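Side-chain contacts in glycosyl hydrolase, family 38 (Enterococcus faecalis, PDB 5KBP), which probably hydrolyses alpha-mannosidic linkages in carbohydrates, as a bacterial member of the family 38 alpha-mannosidases: residues Lys184-Leu189 with Lys268-Glu273; Val12-Trp17 with Leu123-Asp128; Arg105-Gly110 with Gln141-Pro146. All blocks are in the same frame, centred on the assembly; numbering follows the deposited sequence.

Interaction 1: Lys184-Leu189 with Lys268-Glu273; sequences KIFGLL and KAVQEE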
loop_
_atom_site.group_PDB
_atom_site.type_symbol
_atom_site.label_atom_id
_atom_site.label_comp_id
_atom_site.label_asym_id
_atom_site.label_seq_id
_atom_site.Cartn_x
_atom_site.Cartn_y
_atom_site.Cartn_z
ATOM N N LYS A 184 36.638 17.449 7.811
ATOM C CA LYS A 184 36.855 17.859 6.431
ATOM C C LYS A 184 36.926 16.635 5.531
ATOM O O LYS A 184 37.681 15.697 5.810
ATOM C CB LYS A 184 38.136 18.697 6.327
ATOM C CG LYS A 184 38.825 18.679 4.976
ATOM C CD LYS A 184 39.967 19.684 4.965
ATOM C CE LYS A 184 41.120 19.226 4.088
ATOM N NZ LYS A 184 41.772 17.995 4.616
ATOM N N ILE A 185 36.134 16.644 4.459
ATOM C CA ILE A 185 36.123 15.578 3.468
ATOM C C ILE A 185 36.421 16.185 2.099
ATOM O O ILE A 185 36.424 17.403 1.920
ATOM C CB ILE A 185 34.787 14.811 3.440
ATOM C CG1 ILE A 185 33.649 15.742 3.015
ATOM C CG2 ILE A 185 34.496 14.200 4.798
ATOM C CD1 ILE A 185 32.343 15.027 2.736
ATOM N N PHE A 186 36.673 15.310 1.130
ATOM C CA PHE A 186 36.894 15.728 -0.248
ATOM C C PHE A 186 35.557 15.826 -0.971
ATOM O O PHE A 186 34.767 14.876 -0.958
ATOM C CB PHE A 186 37.820 14.750 -0.972
ATOM C CG PHE A 186 37.988 15.049 -2.434
ATOM C CD1 PHE A 186 38.736 16.138 -2.847
ATOM C CD2 PHE A 186 37.397 14.244 -3.393
ATOM C CE1 PHE A 186 38.890 16.420 -4.190
ATOM C CE2 PHE A 186 37.549 14.520 -4.739
ATOM C CZ PHE A 186 38.297 15.610 -5.137
ATOM N N GLY A 187 35.307 16.971 -1.599
ATOM C CA GLY A 187 34.058 17.227 -2.295
ATOM C C GLY A 187 34.252 17.160 -3.801
ATOM O O GLY A 187 35.135 17.820 -4.352
ATOM N N LEU A 188 33.415 16.353 -4.452
ATOM C CA LEU A 188 33.415 16.205 -5.904
ATOM C C LEU A 188 32.103 16.769 -6.434
ATOM O O LEU A 188 31.038 16.179 -6.227
ATOM C CB LEU A 188 33.591 14.741 -6.306
ATOM C CG LEU A 188 33.673 14.436 -7.805
ATOM C CD1 LEU A 188 34.829 15.193 -8.441
ATOM C CD2 LEU A 188 33.808 12.939 -8.048
ATOM N N LEU A 189 32.180 17.908 -7.114
ATOM C CA LEU A 189 31.002 18.602 -7.615
ATOM C C LEU A 189 30.757 18.234 -9.071
ATOM O O LEU A 189 31.681 18.270 -9.891
ATOM C CB LEU A 189 31.165 20.116 -7.481
ATOM C CG LEU A 189 30.119 20.968 -8.202
ATOM C CD1 LEU A 189 28.746 20.800 -7.567
ATOM C CD2 LEU A 189 30.535 22.431 -8.223
ATOM N N LYS A 268 40.915 8.101 -6.553
ATOM C CA LYS A 268 42.320 7.873 -6.229
ATOM C C LYS A 268 43.231 8.728 -7.101
ATOM O O LYS A 268 44.253 9.242 -6.630
ATOM C CB LYS A 268 42.657 6.391 -6.390
ATOM C CG LYS A 268 44.130 6.061 -6.203
ATOM C CD LYS A 268 44.448 4.667 -6.718
ATOM C CE LYS A 268 45.947 4.422 -6.780
ATOM N NZ LYS A 268 46.273 3.189 -7.549
ATOM N N ALA A 269 42.868 8.906 -8.374
ATOM C CA ALA A 269 43.735 9.620 -9.306
ATOM C C ALA A 269 43.644 11.132 -9.130
ATOM O O ALA A 269 44.667 11.825 -9.185
ATOM C CB ALA A 269 43.388 9.234 -10.744
ATOM N N VAL A 270 42.439 11.665 -8.919
ATOM C CA VAL A 270 42.275 13.117 -8.887
ATOM C C VAL A 270 42.826 13.696 -7.587
ATOM O O VAL A 270 43.417 14.782 -7.581
ATOM C CB VAL A 270 40.798 13.499 -9.111
ATOM C CG1 VAL A 270 39.910 12.946 -8.005
ATOM C CG2 VAL A 270 40.648 15.009 -9.211
ATOM N N GLN A 271 42.658 12.981 -6.473
ATOM C CA GLN A 271 43.125 13.468 -5.180
ATOM C C GLN A 271 44.632 13.340 -5.007
ATOM O O GLN A 271 45.179 13.897 -4.049
ATOM C CB GLN A 271 42.412 12.722 -4.050
ATOM C CG GLN A 271 40.912 12.958 -4.003
ATOM C CD GLN A 271 40.221 12.108 -2.956
ATOM O OE1 GLN A 271 40.374 12.331 -1.755
ATOM N NE2 GLN A 271 39.459 11.119 -3.409
ATOM N N GLU A 272 45.310 12.624 -5.903
ATOM C CA GLU A 272 46.757 12.482 -5.808
ATOM C C GLU A 272 47.483 13.697 -6.373
ATOM O O GLU A 272 48.610 13.989 -5.959
ATOM C CB GLU A 272 47.194 11.206 -6.531
ATOM C CG GLU A 272 48.585 10.712 -6.179
ATOM C CD GLU A 272 48.763 9.238 -6.489
ATOM O OE1 GLU A 272 49.086 8.468 -5.561
ATOM O OE2 GLU A 272 48.561 8.847 -7.658
ATOM N N GLU A 273 46.853 14.416 -7.299
ATOM C CA GLU A 273 47.426 15.601 -7.926
ATOM C C GLU A 273 46.596 16.838 -7.603
ATOM O O GLU A 273 46.339 17.682 -8.464
ATOM C CB GLU A 273 47.545 15.406 -9.435
ATOM C CG GLU A 273 48.267 14.127 -9.834
ATOM C CD GLU A 273 48.115 13.803 -11.308
ATOM O OE1 GLU A 273 47.588 14.654 -12.054
ATOM O OE2 GLU A 273 48.517 12.695 -11.719
#
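An amide-on-ring stack between Phe-186 and Gln-271 joins the middle strand of a five-stranded mixed sheet, 184-189, to the C-terminal end of helix 263-270, and shows how a glutamine can cover an aromatic face with both its aliphatic CG and its flat amide. Gln-271 CG sits over the centre of the Phe-186 ring, 3.6 Å from the centroid and only 6° off the normal, a CH-pi contact. Its amide continues over the same face in a plane 4° from that of the ring, but displaced toward the root of the phenylalanine, with CD 3.6 Å from Phe-186 CD2 and OE1 3.6 Å from Phe-186 CB. Phe-186 carries CG anti to its backbone N (chi1 175°), which sends the ring out from the strand to meet the helix end. At the far end of the ring, Val-270 CG1 approaches CZ obliquely at 4.2 Å. A weak hydrogen bond from Gln-271 NE2 to Leu-267 O, four residues back, probably helps to set the turn of the amide. Leu-267 also packs on Phe-186, while Glu-174 of strand 174-178 and Ala-147 of strand 147-150 touch the Phe-186 side chain from the two flanking strands.

Interaction 2: Val12-Trp17 with Leu123-Asp128; sequences VSHSHW and LGYFPD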
loop_
_atom_site.group_PDB
_atom_site.type_symbol
_atom_site.label_atom_id
_atom_site.label_comp_id
_atom_site.label_asym_id
_atom_site.label_seq_id
_atom_site.Cartn_x
_atom_site.Cartn_y
_atom_site.Cartn_z
ATOM N N VAL A 12 32.292 7.392 -16.493
ATOM C CA VAL A 12 31.626 6.541 -15.513
ATOM C C VAL A 12 30.185 6.349 -15.965
ATOM O O VAL A 12 29.378 7.286 -15.914
ATOM C CB VAL A 12 31.691 7.138 -14.101
ATOM C CG1 VAL A 12 30.880 6.294 -13.126
ATOM C CG2 VAL A 12 33.138 7.254 -13.640
ATOM N N SER A 13 29.859 5.138 -16.408
ATOM C CA SER A 13 28.490 4.811 -16.779
ATOM C C SER A 13 27.642 4.606 -15.529
ATOM O O SER A 13 28.094 4.016 -14.544
ATOM C CB SER A 13 28.456 3.560 -17.655
ATOM O OG SER A 13 29.130 3.782 -18.881
ATOM N N HIS A 14 26.409 5.099 -15.577
ATOM C CA HIS A 14 25.520 5.057 -14.423
ATOM C C HIS A 14 24.093 5.273 -14.906
ATOM O O HIS A 14 23.833 5.405 -16.105
ATOM C CB HIS A 14 25.903 6.118 -13.391
ATOM C CG HIS A 14 25.442 7.495 -13.755
ATOM N ND1 HIS A 14 24.261 8.033 -13.288
ATOM C CD2 HIS A 14 25.990 8.435 -14.560
ATOM C CE1 HIS A 14 24.108 9.249 -13.780
ATOM N NE2 HIS A 14 25.145 9.518 -14.554
ATOM N N SER A 15 23.169 5.313 -13.952
ATOM C CA SER A 15 21.793 5.715 -14.231
ATOM C C SER A 15 21.183 6.185 -12.919
ATOM O O SER A 15 20.980 5.375 -12.008
ATOM C CB SER A 15 20.992 4.566 -14.834
ATOM O OG SER A 15 19.700 5.002 -15.218
ATOM N N HIS A 16 20.914 7.485 -12.817
ATOM C CA HIS A 16 20.249 8.033 -11.639
ATOM C C HIS A 16 18.802 7.561 -11.632
ATOM O O HIS A 16 17.984 8.030 -12.429
ATOM C CB HIS A 16 20.331 9.555 -11.641
ATOM C CG HIS A 16 19.736 10.191 -10.423
ATOM N ND1 HIS A 16 18.568 10.921 -10.459
ATOM C CD2 HIS A 16 20.145 10.198 -9.133
ATOM C CE1 HIS A 16 18.284 11.354 -9.244
ATOM N NE2 HIS A 16 19.225 10.928 -8.420
ATOM N N TRP A 17 18.480 6.634 -10.737
ATOM C CA TRP A 17 17.202 5.930 -10.774
ATOM C C TRP A 17 16.320 6.380 -9.613
ATOM O O TRP A 17 16.405 5.848 -8.504
ATOM C CB TRP A 17 17.408 4.427 -10.746
ATOM C CG TRP A 17 16.184 3.710 -11.163
ATOM C CD1 TRP A 17 15.215 3.196 -10.353
ATOM C CD2 TRP A 17 15.764 3.458 -12.507
ATOM N NE1 TRP A 17 14.224 2.622 -11.111
ATOM C CE2 TRP A 17 14.538 2.770 -12.437
ATOM C CE3 TRP A 17 16.310 3.738 -13.764
ATOM C CZ2 TRP A 17 13.848 2.362 -13.573
ATOM C CZ3 TRP A 17 15.623 3.328 -14.892
ATOM C CH2 TRP A 17 14.406 2.647 -14.788
ATOM N N LEU A 123 32.105 6.423 -1.492
ATOM C CA LEU A 123 31.815 7.783 -1.929
ATOM C C LEU A 123 30.406 8.153 -1.499
ATOM O O LEU A 123 29.449 7.453 -1.842
ATOM C CB LEU A 123 31.958 7.917 -3.449
ATOM C CG LEU A 123 31.498 9.246 -4.047
ATOM C CD1 LEU A 123 32.429 10.376 -3.632
ATOM C CD2 LEU A 123 31.395 9.149 -5.561
ATOM N N GLY A 124 30.278 9.248 -0.754
ATOM C CA GLY A 124 28.969 9.807 -0.478
ATOM C C GLY A 124 28.320 10.277 -1.763
ATOM O O GLY A 124 28.896 11.088 -2.492
ATOM N N TYR A 125 27.127 9.774 -2.061
ATOM C CA TYR A 125 26.480 9.994 -3.352
ATOM C C TYR A 125 25.227 10.837 -3.134
ATOM O O TYR A 125 24.198 10.329 -2.680
ATOM C CB TYR A 125 26.158 8.657 -4.016
ATOM C CG TYR A 125 26.027 8.711 -5.523
ATOM C CD1 TYR A 125 27.103 9.076 -6.320
ATOM C CD2 TYR A 125 24.836 8.367 -6.148
ATOM C CE1 TYR A 125 26.989 9.119 -7.701
ATOM C CE2 TYR A 125 24.713 8.404 -7.525
ATOM C CZ TYR A 125 25.792 8.779 -8.297
ATOM O OH TYR A 125 25.673 8.818 -9.666
ATOM N N PHE A 126 25.318 12.126 -3.459
ATOM C CA PHE A 126 24.187 13.053 -3.371
ATOM C C PHE A 126 24.007 13.781 -4.700
ATOM O O PHE A 126 24.083 15.011 -4.764
ATOM C CB PHE A 126 24.392 14.053 -2.235
ATOM C CG PHE A 126 24.683 13.418 -0.908
ATOM C CD1 PHE A 126 23.652 13.042 -0.065
ATOM C CD2 PHE A 126 25.990 13.208 -0.497
ATOM C CE1 PHE A 126 23.914 12.462 1.158
ATOM C CE2 PHE A 126 26.259 12.628 0.727
ATOM C CZ PHE A 126 25.218 12.256 1.554
ATOM N N PRO A 127 23.742 13.049 -5.786
ATOM C CA PRO A 127 23.748 13.697 -7.107
ATOM C C PRO A 127 22.601 14.669 -7.317
ATOM O O PRO A 127 22.760 15.635 -8.075
ATOM C CB PRO A 127 23.665 12.509 -8.074
ATOM C CG PRO A 127 22.922 11.472 -7.310
ATOM C CD PRO A 127 23.336 11.634 -5.869
ATOM N N ASP A 128 21.455 14.458 -6.666
ATOM C CA ASP A 128 20.275 15.278 -6.908
ATOM C C ASP A 128 19.607 15.725 -5.611
ATOM O O ASP A 128 18.428 16.090 -5.623
ATOM C CB ASP A 128 19.274 14.521 -7.787
ATOM C CG ASP A 128 18.330 15.443 -8.526
ATOM O OD1 ASP A 128 18.705 16.611 -8.759
ATOM O OD2 ASP A 128 17.214 15.002 -8.872
#
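His-16 and Pro-127 have the nearest CA atoms across the two segments, 8.1 Å apart, so the segments meet through side chains rather than as paired strands. The two run the same general way but at a marked inclination to each other, and both carry a strand into a loop: 12-17 continues the central strand of a three-stranded parallel sheet, and 123-128 contains an edge strand, 124-126, of the five-stranded mixed sheet. The imidazole of His-16 lies between them. Its chi1 of -177° swings the ring away from the backbone N and across to two consecutive residues, its CD2 lying 3.6 Å from Pro-127 CG and its CE1 3.6 Å from Asp-128 CB. Ring and carboxylate stand nearly perpendicular, their planes 84° apart, and His-16 NE2 remains 4.6 Å from Asp-128 OD2, too far for a bond. Each has its polar partner outside the pair: ND1 of His-16 bonds Asp-234 OD2, and OD1 of Asp-128 forms a salt bridge with Arg-152 NE. In family 38 enzymes the active site lies in the N-terminal domain, where loops follow the C-terminal ends of parallel strands; the His-Ser-His-Trp sequence and the loop at Asp-128 both occupy such positions, consistent with a place near that site. A second, looser meeting involves His-14 and Tyr-125. The hydroxyl OH of Tyr-125 comes obliquely to within 4.0 Å of His-14 ND1 without bonding it, and this buried oxygen has no polar partner in the model. His-14 instead bonds Tyr-194 O through NE2, and Val-12 O lies in plane at the edge of its imidazole. Pro-127 CB rests over one face of the Tyr-125 ring, offset toward the rim, linking the two meetings.

Interaction 3: Arg105-Gly110 with Gln141-Pro146; sequences RNMLIG and QLANLP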
loop_
_atom_site.group_PDB
_atom_site.type_symbol
_atom_site.label_atom_id
_atom_site.label_comp_id
_atom_site.label_asym_id
_atom_site.label_seq_id
_atom_site.Cartn_x
_atom_site.Cartn_y
_atom_site.Cartn_z
ATOM N N ARG A 105 20.857 5.382 9.685
ATOM C CA ARG A 105 20.386 4.043 9.344
ATOM C C ARG A 105 20.513 3.770 7.853
ATOM O O ARG A 105 20.701 2.618 7.447
ATOM C CB ARG A 105 18.933 3.856 9.785
ATOM C CG ARG A 105 18.661 4.220 11.234
ATOM C CD ARG A 105 19.672 3.592 12.179
ATOM N NE ARG A 105 19.524 4.092 13.542
ATOM C CZ ARG A 105 18.728 3.546 14.455
ATOM N NH1 ARG A 105 18.655 4.067 15.672
ATOM N NH2 ARG A 105 18.006 2.476 14.153
ATOM N N ASN A 106 20.409 4.812 7.025
ATOM C CA ASN A 106 20.621 4.644 5.593
ATOM C C ASN A 106 22.050 4.204 5.301
ATOM O O ASN A 106 22.284 3.368 4.422
ATOM C CB ASN A 106 20.298 5.948 4.861
ATOM C CG ASN A 106 20.325 5.793 3.354
ATOM O OD1 ASN A 106 19.924 4.761 2.816
ATOM N ND2 ASN A 106 20.806 6.820 2.662
ATOM N N MET A 107 23.018 4.756 6.035
ATOM C CA MET A 107 24.409 4.360 5.849
ATOM C C MET A 107 24.706 3.036 6.542
ATOM O O MET A 107 25.477 2.220 6.025
ATOM C CB MET A 107 25.343 5.454 6.371
ATOM C CG MET A 107 24.901 6.870 6.027
ATOM S SD MET A 107 26.027 8.140 6.644
ATOM C CE MET A 107 27.319 8.038 5.417
ATOM N N LEU A 108 24.098 2.809 7.709
ATOM C CA LEU A 108 24.322 1.568 8.443
ATOM C C LEU A 108 23.791 0.370 7.665
ATOM O O LEU A 108 24.477 -0.651 7.534
ATOM C CB LEU A 108 23.670 1.663 9.825
ATOM C CG LEU A 108 23.978 0.622 10.908
ATOM C CD1 LEU A 108 23.035 -0.572 10.828
ATOM C CD2 LEU A 108 25.432 0.170 10.841
ATOM N N ILE A 109 22.571 0.479 7.135
ATOM C CA ILE A 109 22.002 -0.617 6.358
ATOM C C ILE A 109 22.685 -0.718 5.000
ATOM O O ILE A 109 22.930 -1.819 4.495
ATOM C CB ILE A 109 20.479 -0.440 6.225
ATOM C CG1 ILE A 109 19.812 -0.582 7.595
ATOM C CG2 ILE A 109 19.900 -1.447 5.239
ATOM C CD1 ILE A 109 18.303 -0.502 7.553
ATOM N N GLY A 110 23.008 0.424 4.391
ATOM C CA GLY A 110 23.756 0.393 3.146
ATOM C C GLY A 110 25.088 -0.312 3.290
ATOM O O GLY A 110 25.520 -1.038 2.392
ATOM N N GLN A 141 32.596 10.790 7.482
ATOM C CA GLN A 141 33.779 10.272 8.160
ATOM C C GLN A 141 33.405 9.220 9.195
ATOM O O GLN A 141 34.125 8.229 9.372
ATOM C CB GLN A 141 34.550 11.418 8.812
ATOM C CG GLN A 141 36.055 11.324 8.648
ATOM C CD GLN A 141 36.492 11.449 7.200
ATOM O OE1 GLN A 141 36.600 10.454 6.484
ATOM N NE2 GLN A 141 36.746 12.676 6.762
ATOM N N LEU A 142 32.282 9.414 9.889
ATOM C CA LEU A 142 31.804 8.434 10.857
ATOM C C LEU A 142 31.228 7.189 10.203
ATOM O O LEU A 142 30.766 6.298 10.921
ATOM C CB LEU A 142 30.754 9.062 11.777
ATOM C CG LEU A 142 31.251 10.027 12.858
ATOM C CD1 LEU A 142 30.089 10.546 13.689
ATOM C CD2 LEU A 142 32.287 9.353 13.742
ATOM N N ALA A 143 31.230 7.103 8.874
ATOM C CA ALA A 143 30.812 5.896 8.173
ATOM C C ALA A 143 31.904 5.370 7.249
ATOM O O ALA A 143 31.611 4.606 6.323
ATOM C CB ALA A 143 29.526 6.146 7.387
ATOM N N ASN A 144 33.156 5.767 7.487
ATOM C CA ASN A 144 34.302 5.336 6.682
ATOM C C ASN A 144 34.163 5.792 5.230
ATOM O O ASN A 144 34.567 5.095 4.296
ATOM C CB ASN A 144 34.503 3.821 6.768
ATOM C CG ASN A 144 34.644 3.334 8.197
ATOM O OD1 ASN A 144 35.137 4.056 9.063
ATOM N ND2 ASN A 144 34.206 2.106 8.453
ATOM N N LEU A 145 33.592 6.979 5.038
ATOM C CA LEU A 145 33.462 7.568 3.711
ATOM C C LEU A 145 34.275 8.854 3.649
ATOM O O LEU A 145 33.895 9.852 4.286
ATOM C CB LEU A 145 31.994 7.841 3.380
ATOM C CG LEU A 145 31.081 6.614 3.310
ATOM C CD1 LEU A 145 29.680 7.015 2.895
ATOM C CD2 LEU A 145 31.645 5.584 2.349
ATOM N N PRO A 146 35.386 8.884 2.918
ATOM C CA PRO A 146 36.248 10.074 2.891
ATOM C C PRO A 146 35.896 11.104 1.830
ATOM O O PRO A 146 36.537 12.161 1.791
ATOM C CB PRO A 146 37.626 9.463 2.608
ATOM C CG PRO A 146 37.320 8.301 1.726
ATOM C CD PRO A 146 35.985 7.755 2.182
#
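Met-107 reaches from helix 100-117 to Ala-143 and Leu-145, an example of a long, flexible side chain joining a helix to a loop through its terminal methyl. The close packing is concentrated at that methyl group: CE lies 3.5 Å from Ala-143 CB and 3.6 Å from Leu-145 CD1, while SD follows at 4.1 Å from Ala-143 CB. The chain runs straight through chi2 and bends only at chi3 (79°), and that last turn places CE against both partners at once. Leu-145 crosses it obliquely and offers a single branch, CD1. Met-140, in the preceding helix, touches both Met-107 and Leu-145 and extends this apolar patch, as does Phe-89 beside Met-107. Away from the patch the packing thins out. Leu-108 turns its CB away from the loop, the end of Leu-142 leads off from helix 100-117, and Asn-144 and Pro-146 are exposed to solvent. Asn-144, at positive phi (62°), lies between the two inward-facing residues, where the helix ends. Its N bonds Gln-141 O at 3.2 Å and Leu-145 N reaches back to Met-140 O, the Schellman motif that ends helix 136-141, with Asn-144 as C-prime residue and the apolar Leu-145 just beyond.

Overall arrangement
All three contacts fall within the family 38 N-terminal domain, their centres 16 to 18 Å apart. Along the sequence, interactions 2 and 3 alternate their segments, and both close before interaction 1 opens. Interaction 2 uses edge strand 124-126 of the five-stranded mixed sheet, interaction 1 its middle strand 184-189, and the loop of interaction 3 leads into strand 147-150 between those two. Interactions 1 and 3 share a probable hydrogen bond, Phe-186 N to Pro-146 O (3.2 Å); Leu-123 meets Leu-145 between 2 and 3; interactions 1 and 2 do not touch, their nearest atoms about 5 Å apart. Two helices and the parallel sheet are thus tied to this sheet or its lead-in loop.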